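Local atomic coordinates of predicted protein (Phaeodactylum tricornutum CCAP 1055/1, PDB entry 5Z5M), a protein that probably converts 5-hydroxyisourate into (S)-allantoin in urate degradation, through hydrolysis followed by stereoselective decarboxylation. Residues A[185-190]-A[194-199]; A[251-256]-A[288-293]; A[283-288]-A[293-298]; A[55-60]-A[161-166]. One frame throughout, in Å; residues are numbered along the deposited sequence.

How the interactions relate
From the N terminus, interaction 4 comes first: it closes a loop of 100 residues by bringing helix 151-173 back against helix 49-61 in the helical decarboxylase part. The chain then enters the transthyretin-like part, where interaction 1 closes a loop of only three residues. Interactions 2 and 3 cross: in the hairpin of interaction 3, residues 283-287 lie within the loop that interaction 2 closes, while 294-298 lie beyond it, and the two share Val-288 and Phe-293. Strands 182-189 and 281-289 are neighbours in one sheet, joining interaction 1 to both; Asp-189 also meets Tyr-252 of helix 249-256. Interaction 4 stands apart, its centre about 29 Å from that of interaction 3.

Interaction 1 of 4, residues A[185-190]-A[194-199]; sequences CHVLDT and CPAEKM
Val-187 to Asp-189 and Cys-194 to Ala-196 form a short beta hairpin of the transthyretin-like domain, an example of a strand, 194-195, fastened to its neighbour, 182-189, by few backbone bonds. Two of these bonds are firm. Ala-196 N donates to Val-187 O at 3.0 Å, and Asp-189 N donates to Cys-194 O at 2.9 Å. The return bond from Cys-194 N to Asp-189 O is weak at 3.3 Å.

Apolar contacts gather round Val-187. Its CG1 branch, turned anti to the backbone N (chi1 -178°), touches Ala-196 CB at 3.6 Å and the methyl CE of Met-199 at 3.8 Å, the methionine side chain crossing that of the valine at about a right angle. Leu-188 behaves differently: its side chain starts out away from the other strand, yet its CD1 packs on the carbonyl of Cys-194, 3.7 Å from Cys-194 O.

The polar contacts concern Asp-189. Its OD1 accepts from Gly-191 N in the turn, and OD2 is hydrogen-bonded to Asn-192 ND2 and to Tyr-252 OH. On the same face of the hairpin, Cys-194 SG lies 4.1 Å from Asp-189 OD2.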
# COMPACT_ATOMS: atom_id res chain seq x y z
N CYS A 185 -0.80 -4.42 -17.59
CA CYS A 185 -1.18 -4.84 -16.25
C CYS A 185 -0.16 -5.83 -15.70
O CYS A 185 0.48 -6.56 -16.45
CB CYS A 185 -2.57 -5.46 -16.27
SG CYS A 185 -3.27 -5.74 -14.63
N HIS A 186 -0.01 -5.82 -14.38
CA HIS A 186 0.86 -6.75 -13.68
C HIS A 186 0.16 -7.11 -12.37
O HIS A 186 -0.43 -6.24 -11.73
CB HIS A 186 2.23 -6.12 -13.43
CG HIS A 186 3.15 -6.96 -12.60
ND1 HIS A 186 3.70 -8.14 -13.06
CD2 HIS A 186 3.63 -6.78 -11.35
CE1 HIS A 186 4.47 -8.66 -12.12
NE2 HIS A 186 4.44 -7.85 -11.07
N VAL A 187 0.19 -8.38 -12.00
CA VAL A 187 -0.38 -8.78 -10.72
C VAL A 187 0.70 -9.39 -9.83
O VAL A 187 1.41 -10.31 -10.23
CB VAL A 187 -1.51 -9.80 -10.88
CG1 VAL A 187 -2.11 -10.13 -9.51
CG2 VAL A 187 -2.57 -9.26 -11.83
N LEU A 188 0.82 -8.84 -8.63
CA LEU A 188 1.79 -9.34 -7.66
C LEU A 188 1.10 -9.87 -6.40
O LEU A 188 0.31 -9.17 -5.78
CB LEU A 188 2.77 -8.25 -7.27
CG LEU A 188 3.74 -8.67 -6.17
CD1 LEU A 188 4.95 -9.37 -6.76
CD2 LEU A 188 4.16 -7.46 -5.35
N ASP A 189 1.43 -11.11 -6.04
CA ASP A 189 0.92 -11.76 -4.84
C ASP A 189 1.81 -11.36 -3.66
O ASP A 189 2.91 -11.88 -3.50
CB ASP A 189 0.91 -13.29 -5.05
CG ASP A 189 0.45 -14.08 -3.83
OD1 ASP A 189 0.21 -13.50 -2.75
OD2 ASP A 189 0.34 -15.31 -3.96
N THR A 190 1.34 -10.43 -2.82
CA THR A 190 2.19 -9.92 -1.75
C THR A 190 2.20 -10.84 -0.53
O THR A 190 3.00 -10.65 0.39
CB THR A 190 1.74 -8.51 -1.30
OG1 THR A 190 0.37 -8.55 -0.88
CG2 THR A 190 1.89 -7.53 -2.44
N CYS A 194 5.48 -13.36 -5.03
CA CYS A 194 5.69 -13.86 -6.38
C CYS A 194 4.69 -13.24 -7.34
O CYS A 194 3.62 -12.79 -6.92
CB CYS A 194 5.55 -15.38 -6.41
SG CYS A 194 3.90 -15.99 -5.92
N PRO A 195 5.03 -13.19 -8.64
CA PRO A 195 4.01 -12.83 -9.63
C PRO A 195 2.83 -13.79 -9.53
O PRO A 195 3.03 -14.96 -9.20
CB PRO A 195 4.73 -12.98 -10.97
CG PRO A 195 6.18 -12.92 -10.63
CD PRO A 195 6.31 -13.53 -9.28
N ALA A 196 1.63 -13.32 -9.81
CA ALA A 196 0.45 -14.18 -9.74
C ALA A 196 0.13 -14.78 -11.11
O ALA A 196 -0.41 -14.10 -11.98
CB ALA A 196 -0.74 -13.41 -9.21
N GLU A 197 0.47 -16.05 -11.31
CA GLU A 197 0.31 -16.66 -12.62
C GLU A 197 -1.06 -17.31 -12.79
O GLU A 197 -1.66 -17.80 -11.83
CB GLU A 197 1.41 -17.70 -12.86
CG GLU A 197 1.39 -18.87 -11.89
CD GLU A 197 2.47 -19.89 -12.18
OE1 GLU A 197 2.48 -20.45 -13.30
OE2 GLU A 197 3.32 -20.14 -11.29
N LYS A 198 -1.55 -17.29 -14.04
CA LYS A 198 -2.80 -17.93 -14.44
C LYS A 198 -4.05 -17.31 -13.81
O LYS A 198 -5.06 -17.99 -13.63
CB LYS A 198 -2.75 -19.44 -14.12
CG LYS A 198 -1.53 -20.16 -14.71
CD LYS A 198 -1.63 -21.68 -14.50
CE LYS A 198 -0.56 -22.19 -13.55
NZ LYS A 198 0.76 -22.40 -14.23
N MET A 199 -4.00 -16.02 -13.48
CA MET A 199 -5.18 -15.33 -12.96
C MET A 199 -6.01 -14.78 -14.12
O MET A 199 -5.47 -14.12 -15.00
CB MET A 199 -4.79 -14.18 -12.01
CG MET A 199 -5.99 -13.48 -11.36
SD MET A 199 -5.58 -12.05 -10.32
CE MET A 199 -4.71 -12.83 -8.96

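Interaction 2 of 4, residues A[251-256]-A[288-293]; sequences EYFASK and VSPWSF
In the transthyretin-like domain, the short helix 249-256 packs through Phe-253 on Pro-290, in the turn between strands 281-289 and 292-296. The contact is a clear case of a proline ring laid over an aromatic face. Pro-290 CG stands 3.9 Å from the centroid of the Phe-253 ring and only 5° off its normal, a CH-pi arrangement, while CD of the same proline comes to 3.8 Å from Phe-253 CE1. The far end of the phenyl ring reaches the backbone, with Phe-253 CZ 3.4 Å from Ser-289 C. At the ring edge, near its plane, Val-288 CG2 touches Phe-253 CZ at 3.9 Å. The phenylalanine reaches this place because its CG is anti to its carbonyl carbon (chi1 -66°), which carries the ring off the helix. With an alanine here, Pro-290 would probably lose the aromatic face it rests on, and a gap would be likely to open between helix and turn beside Val-288.

The turn has its own bracing: Ser-289 OG accepts from Trp-291 N at 3.1 Å and is also bonded to Thr-190 O of the second subunit. This serine acceptor two residues before the donor N makes an ST turn, set within a beta hairpin.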
# COMPACT_ATOMS: atom_id res chain seq x y z
N GLU A 251 -10.12 -17.48 -7.51
CA GLU A 251 -9.63 -18.65 -8.24
C GLU A 251 -8.12 -18.80 -8.09
O GLU A 251 -7.62 -19.92 -7.97
CB GLU A 251 -9.98 -18.55 -9.72
CG GLU A 251 -11.43 -18.22 -9.99
CD GLU A 251 -11.69 -17.88 -11.45
OE1 GLU A 251 -10.75 -17.99 -12.27
OE2 GLU A 251 -12.83 -17.50 -11.77
N TYR A 252 -7.39 -17.69 -8.11
CA TYR A 252 -5.94 -17.74 -7.96
C TYR A 252 -5.54 -18.25 -6.57
O TYR A 252 -4.69 -19.13 -6.45
CB TYR A 252 -5.30 -16.36 -8.23
CG TYR A 252 -3.85 -16.31 -7.80
CD1 TYR A 252 -2.85 -16.91 -8.57
CD2 TYR A 252 -3.47 -15.69 -6.61
CE1 TYR A 252 -1.53 -16.88 -8.16
CE2 TYR A 252 -2.16 -15.67 -6.19
CZ TYR A 252 -1.19 -16.26 -6.98
OH TYR A 252 0.13 -16.24 -6.58
N PHE A 253 -6.15 -17.71 -5.52
CA PHE A 253 -5.79 -18.16 -4.18
C PHE A 253 -6.14 -19.64 -3.98
O PHE A 253 -5.41 -20.37 -3.31
CB PHE A 253 -6.48 -17.29 -3.13
CG PHE A 253 -5.99 -15.87 -3.13
CD1 PHE A 253 -4.63 -15.61 -3.19
CD2 PHE A 253 -6.87 -14.81 -3.11
CE1 PHE A 253 -4.16 -14.31 -3.20
CE2 PHE A 253 -6.40 -13.51 -3.13
CZ PHE A 253 -5.04 -13.26 -3.18
N ALA A 254 -7.24 -20.09 -4.58
CA ALA A 254 -7.64 -21.49 -4.48
C ALA A 254 -6.65 -22.42 -5.19
O ALA A 254 -6.47 -23.56 -4.77
CB ALA A 254 -9.05 -21.69 -5.04
N SER A 255 -6.02 -21.92 -6.25
CA SER A 255 -5.06 -22.72 -7.00
C SER A 255 -3.78 -22.92 -6.19
O SER A 255 -3.03 -23.86 -6.44
CB SER A 255 -4.72 -22.06 -8.34
OG SER A 255 -3.92 -20.90 -8.17
N LYS A 256 -3.55 -22.05 -5.22
CA LYS A 256 -2.36 -22.13 -4.39
C LYS A 256 -2.63 -22.87 -3.08
O LYS A 256 -1.70 -23.19 -2.34
CB LYS A 256 -1.82 -20.73 -4.09
CG LYS A 256 -1.32 -19.98 -5.31
CD LYS A 256 0.19 -19.84 -5.28
CE LYS A 256 0.75 -19.65 -6.67
NZ LYS A 256 2.20 -19.34 -6.64
N VAL A 288 -1.79 -7.73 -4.40
CA VAL A 288 -2.89 -8.39 -3.70
C VAL A 288 -2.47 -9.55 -2.77
O VAL A 288 -1.53 -10.29 -3.06
CB VAL A 288 -3.93 -8.91 -4.72
CG1 VAL A 288 -3.31 -9.95 -5.67
CG2 VAL A 288 -5.16 -9.48 -4.03
N SER A 289 -3.17 -9.66 -1.64
CA SER A 289 -3.12 -10.83 -0.78
C SER A 289 -4.59 -11.20 -0.52
O SER A 289 -5.48 -10.49 -0.98
CB SER A 289 -2.36 -10.54 0.52
OG SER A 289 -3.14 -9.79 1.44
N PRO A 290 -4.86 -12.31 0.19
CA PRO A 290 -6.28 -12.55 0.48
C PRO A 290 -6.92 -11.48 1.36
O PRO A 290 -8.15 -11.44 1.48
CB PRO A 290 -6.26 -13.90 1.21
CG PRO A 290 -5.04 -14.58 0.71
CD PRO A 290 -4.02 -13.48 0.52
N TRP A 291 -6.10 -10.62 1.97
CA TRP A 291 -6.59 -9.71 3.01
C TRP A 291 -6.30 -8.25 2.72
O TRP A 291 -6.54 -7.38 3.56
CB TRP A 291 -5.98 -10.10 4.36
CG TRP A 291 -5.99 -11.58 4.60
CD1 TRP A 291 -4.95 -12.44 4.43
CD2 TRP A 291 -7.10 -12.37 5.06
NE1 TRP A 291 -5.35 -13.72 4.75
CE2 TRP A 291 -6.66 -13.70 5.14
CE3 TRP A 291 -8.43 -12.07 5.40
CZ2 TRP A 291 -7.50 -14.74 5.55
CZ3 TRP A 291 -9.26 -13.11 5.81
CH2 TRP A 291 -8.79 -14.42 5.88
N SER A 292 -5.78 -7.97 1.53
CA SER A 292 -5.40 -6.60 1.20
C SER A 292 -5.19 -6.43 -0.29
O SER A 292 -4.86 -7.40 -0.99
CB SER A 292 -4.12 -6.21 1.94
OG SER A 292 -3.01 -6.93 1.41
N PHE A 293 -5.38 -5.22 -0.80
CA PHE A 293 -4.95 -4.96 -2.15
C PHE A 293 -4.70 -3.48 -2.37
O PHE A 293 -5.17 -2.62 -1.61
CB PHE A 293 -5.94 -5.53 -3.18
CG PHE A 293 -7.23 -4.76 -3.32
CD1 PHE A 293 -7.36 -3.77 -4.28
CD2 PHE A 293 -8.33 -5.08 -2.54
CE1 PHE A 293 -8.55 -3.08 -4.43
CE2 PHE A 293 -9.53 -4.40 -2.69
CZ PHE A 293 -9.64 -3.39 -3.63

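Interaction 3 of 4, residues A[283-288]-A[293-298]; sequences HVPLLV and FSTYRG
Leu-287 and Ser-294 form a hydrogen-bonded pair near the turn of the C-terminal beta hairpin of the transthyretin-like fold, whose second strand extends the sheet into the fourth subunit. Their backbones exchange two bonds, Leu-287 N to Ser-294 O and Ser-294 N to Leu-287 O, each 2.9 Å. The second carbonyl also receives a CA-H...O contact from Phe-293.

A side chain takes over where the pairing breaks at Pro-285, which has no N-H to give. Thr-295 OG1, placed anti to its own backbone N (chi1 -177°), donates to Pro-285 O at 2.7 Å from a position close to the line of the carbonyl.

Apolar contacts divide between the two faces. On that of Leu-287, Pro-285 CG stands over the Tyr-296 ring, 3.9 Å from its centroid, a CH-pi contact offset toward the rim, and Leu-287 CD1 comes to the ring edge. Tyr-296 also packs on Leu-188 of the third subunit. On the other face Leu-286 CD1 meets Phe-293 CD1 at 3.9 Å.

Tyr-296, Arg-297 and Gly-298 belong to the C-terminal signature of hydroxyisourate hydrolases. Here pairing resumes: Gly-298 N donates to His-283 O at 2.8 Å, and Gly-298 O accepts from His-283 N and, at 2.7 Å, from Arg-297 NH2, which reach it from opposite faces of its plane.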
# COMPACT_ATOMS: atom_id res chain seq x y z
N HIS A 283 0.20 1.94 -16.98
CA HIS A 283 0.41 0.65 -16.34
C HIS A 283 -0.43 0.62 -15.06
O HIS A 283 -0.13 1.33 -14.11
CB HIS A 283 1.89 0.43 -16.04
CG HIS A 283 2.17 -0.88 -15.38
ND1 HIS A 283 2.13 -2.08 -16.06
CD2 HIS A 283 2.48 -1.19 -14.09
CE1 HIS A 283 2.42 -3.06 -15.23
NE2 HIS A 283 2.62 -2.56 -14.03
N VAL A 284 -1.48 -0.19 -15.05
CA VAL A 284 -2.39 -0.22 -13.91
C VAL A 284 -2.41 -1.62 -13.31
O VAL A 284 -3.22 -2.45 -13.69
CB VAL A 284 -3.82 0.21 -14.31
CG1 VAL A 284 -4.76 0.21 -13.09
CG2 VAL A 284 -3.77 1.59 -14.94
N PRO A 285 -1.48 -1.87 -12.37
CA PRO A 285 -1.27 -3.19 -11.76
C PRO A 285 -2.15 -3.45 -10.53
O PRO A 285 -2.86 -2.56 -10.06
CB PRO A 285 0.20 -3.13 -11.36
CG PRO A 285 0.40 -1.71 -10.97
CD PRO A 285 -0.52 -0.88 -11.86
N LEU A 286 -2.07 -4.67 -10.02
CA LEU A 286 -2.73 -5.05 -8.78
C LEU A 286 -1.71 -5.68 -7.82
O LEU A 286 -1.02 -6.64 -8.18
CB LEU A 286 -3.87 -6.03 -9.06
CG LEU A 286 -4.64 -6.56 -7.84
CD1 LEU A 286 -5.46 -5.44 -7.21
CD2 LEU A 286 -5.52 -7.75 -8.20
N LEU A 287 -1.61 -5.13 -6.61
CA LEU A 287 -0.87 -5.75 -5.52
C LEU A 287 -1.89 -6.42 -4.62
O LEU A 287 -2.78 -5.75 -4.13
CB LEU A 287 -0.05 -4.72 -4.74
CG LEU A 287 1.27 -4.17 -5.31
CD1 LEU A 287 1.08 -3.49 -6.65
CD2 LEU A 287 1.90 -3.22 -4.30
N VAL A 288 -1.79 -7.73 -4.40
CA VAL A 288 -2.89 -8.39 -3.70
C VAL A 288 -2.47 -9.55 -2.77
O VAL A 288 -1.53 -10.29 -3.06
CB VAL A 288 -3.93 -8.91 -4.72
CG1 VAL A 288 -3.31 -9.95 -5.67
CG2 VAL A 288 -5.16 -9.48 -4.03
N PHE A 293 -5.38 -5.22 -0.80
CA PHE A 293 -4.95 -4.96 -2.15
C PHE A 293 -4.70 -3.48 -2.37
O PHE A 293 -5.17 -2.62 -1.61
CB PHE A 293 -5.94 -5.53 -3.18
CG PHE A 293 -7.23 -4.76 -3.32
CD1 PHE A 293 -7.36 -3.77 -4.28
CD2 PHE A 293 -8.33 -5.08 -2.54
CE1 PHE A 293 -8.55 -3.08 -4.43
CE2 PHE A 293 -9.53 -4.40 -2.69
CZ PHE A 293 -9.64 -3.39 -3.63
N SER A 294 -3.93 -3.19 -3.41
CA SER A 294 -3.61 -1.81 -3.74
C SER A 294 -3.30 -1.68 -5.23
O SER A 294 -3.01 -2.66 -5.92
CB SER A 294 -2.42 -1.31 -2.91
OG SER A 294 -1.27 -2.09 -3.14
N THR A 295 -3.36 -0.45 -5.72
CA THR A 295 -3.04 -0.17 -7.09
C THR A 295 -2.55 1.27 -7.18
O THR A 295 -2.63 2.03 -6.21
CB THR A 295 -4.25 -0.36 -8.02
OG1 THR A 295 -3.86 -0.13 -9.38
CG2 THR A 295 -5.35 0.62 -7.66
N TYR A 296 -2.02 1.62 -8.35
CA TYR A 296 -1.53 2.97 -8.59
C TYR A 296 -1.45 3.24 -10.09
O TYR A 296 -1.50 2.31 -10.90
CB TYR A 296 -0.15 3.15 -7.96
CG TYR A 296 0.89 2.16 -8.44
CD1 TYR A 296 1.68 2.44 -9.56
CD2 TYR A 296 1.10 0.96 -7.78
CE1 TYR A 296 2.63 1.54 -10.01
CE2 TYR A 296 2.06 0.06 -8.22
CZ TYR A 296 2.82 0.36 -9.33
OH TYR A 296 3.77 -0.54 -9.78
N ARG A 297 -1.32 4.51 -10.45
CA ARG A 297 -1.11 4.89 -11.84
C ARG A 297 0.37 4.75 -12.20
O ARG A 297 1.19 5.59 -11.82
CB ARG A 297 -1.61 6.33 -12.08
CG ARG A 297 -1.78 6.77 -13.55
CD ARG A 297 -0.46 7.11 -14.22
NE ARG A 297 -0.62 7.89 -15.45
CZ ARG A 297 0.05 7.66 -16.57
NH1 ARG A 297 -0.16 8.42 -17.64
NH2 ARG A 297 0.93 6.67 -16.64
N GLY A 298 0.72 3.69 -12.91
CA GLY A 298 2.09 3.47 -13.31
C GLY A 298 2.37 3.85 -14.76
O GLY A 298 1.48 4.28 -15.49

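Interaction 4 of 4, residues A[55-60]-A[161-166]; sequences AMKAIV and QVHKIA
His-163 has both ring nitrogens engaged, ND1 in a hydrogen bond with Tyr-26 OH and NE2 in one with Asn-61 OD1, and the ring held in this way offers one face to Lys-57. The CG methylene of Lys-57 sits above the middle of the imidazole, 3.6 Å from its centroid and 11° off the normal, a CH-pi contact. With CG anti to the backbone N (chi1 -176°) and the chain extended beyond it, the lysine runs across the ring, so that CE comes down over the other end at 3.7 Å from His-163 CD2. The ammonium continues past, leaving NZ 5.4 Å from His-163 NE2.

Within the all-helical OHCU decarboxylase fold, this contact joins helix 49-61 to the long helix 151-173, and it illustrates how an aliphatic lysine stem can serve as a packing surface. Val-60, one turn after Lys-57, adds its CG1 at 3.7 Å from His-163 CE1, and its CB lies at the ring edge, in plane. A leucine in place of His-163 would probably leave Tyr-26 and Asn-61 without their imidazole partner and the stem of Lys-57 without a flat face to lie on. Val-60 also packs against Val-32 of helix 30-38.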
# COMPACT_ATOMS: atom_id res chain seq x y z
N ALA A 55 2.97 22.56 -25.67
CA ALA A 55 3.48 23.76 -26.32
C ALA A 55 2.57 24.96 -26.06
O ALA A 55 3.05 26.06 -25.75
CB ALA A 55 3.62 23.52 -27.81
N MET A 56 1.26 24.77 -26.17
CA MET A 56 0.31 25.85 -25.94
C MET A 56 0.24 26.21 -24.46
O MET A 56 0.15 27.38 -24.11
CB MET A 56 -1.08 25.48 -26.47
CG MET A 56 -1.08 25.19 -27.98
SD MET A 56 -2.70 24.83 -28.67
CE MET A 56 -3.49 26.42 -28.50
N LYS A 57 0.31 25.19 -23.61
CA LYS A 57 0.33 25.39 -22.16
C LYS A 57 1.53 26.24 -21.76
O LYS A 57 1.41 27.14 -20.92
CB LYS A 57 0.36 24.04 -21.43
CG LYS A 57 0.29 24.15 -19.91
CD LYS A 57 0.28 22.77 -19.26
CE LYS A 57 0.19 22.87 -17.75
NZ LYS A 57 0.09 21.53 -17.10
N ALA A 58 2.68 25.95 -22.35
CA ALA A 58 3.91 26.69 -22.06
C ALA A 58 3.77 28.16 -22.41
O ALA A 58 4.21 29.03 -21.65
CB ALA A 58 5.08 26.08 -22.80
N ILE A 59 3.17 28.44 -23.56
CA ILE A 59 2.92 29.81 -24.00
C ILE A 59 2.06 30.56 -22.98
O ILE A 59 2.35 31.70 -22.60
CB ILE A 59 2.24 29.85 -25.38
CG1 ILE A 59 3.22 29.37 -26.45
CG2 ILE A 59 1.72 31.26 -25.71
CD1 ILE A 59 2.63 29.23 -27.83
N VAL A 60 1.00 29.90 -22.51
CA VAL A 60 0.15 30.51 -21.49
C VAL A 60 0.91 30.74 -20.19
O VAL A 60 0.87 31.83 -19.62
CB VAL A 60 -1.10 29.64 -21.22
CG1 VAL A 60 -1.86 30.18 -20.01
CG2 VAL A 60 -2.00 29.60 -22.45
N GLN A 161 -7.53 24.25 -14.19
CA GLN A 161 -8.80 23.90 -14.83
C GLN A 161 -8.86 24.35 -16.29
O GLN A 161 -9.36 23.61 -17.14
CB GLN A 161 -9.98 24.50 -14.05
CG GLN A 161 -10.09 24.03 -12.58
CD GLN A 161 -10.32 22.53 -12.43
OE1 GLN A 161 -11.13 21.93 -13.13
NE2 GLN A 161 -9.60 21.92 -11.50
N VAL A 162 -8.35 25.54 -16.62
CA VAL A 162 -8.44 25.99 -18.01
C VAL A 162 -7.53 25.15 -18.92
O VAL A 162 -7.88 24.91 -20.08
CB VAL A 162 -8.10 27.50 -18.20
CG1 VAL A 162 -9.03 28.36 -17.35
CG2 VAL A 162 -6.65 27.79 -17.90
N HIS A 163 -6.40 24.68 -18.41
CA HIS A 163 -5.53 23.81 -19.20
C HIS A 163 -6.21 22.48 -19.44
O HIS A 163 -6.05 21.87 -20.49
CB HIS A 163 -4.18 23.58 -18.51
CG HIS A 163 -3.31 24.79 -18.47
ND1 HIS A 163 -3.07 25.57 -19.58
CD2 HIS A 163 -2.60 25.35 -17.46
CE1 HIS A 163 -2.26 26.56 -19.26
NE2 HIS A 163 -1.96 26.45 -17.98
N LYS A 164 -6.98 22.02 -18.45
CA LYS A 164 -7.70 20.76 -18.58
C LYS A 164 -8.79 20.90 -19.63
O LYS A 164 -9.06 19.96 -20.37
CB LYS A 164 -8.29 20.33 -17.24
CG LYS A 164 -7.28 19.80 -16.25
CD LYS A 164 -7.82 19.86 -14.82
CE LYS A 164 -8.97 18.88 -14.62
NZ LYS A 164 -9.39 18.81 -13.20
N ILE A 165 -9.42 22.07 -19.69
CA ILE A 165 -10.45 22.34 -20.67
C ILE A 165 -9.84 22.44 -22.07
O ILE A 165 -10.42 21.96 -23.05
CB ILE A 165 -11.22 23.63 -20.32
CG1 ILE A 165 -12.09 23.37 -19.09
CG2 ILE A 165 -12.08 24.09 -21.48
CD1 ILE A 165 -12.61 24.62 -18.42
N ALA A 166 -8.65 23.03 -22.15
CA ALA A 166 -7.94 23.14 -23.42
C ALA A 166 -7.64 21.75 -23.97
O ALA A 166 -7.81 21.50 -25.16
CB ALA A 166 -6.66 23.93 -23.23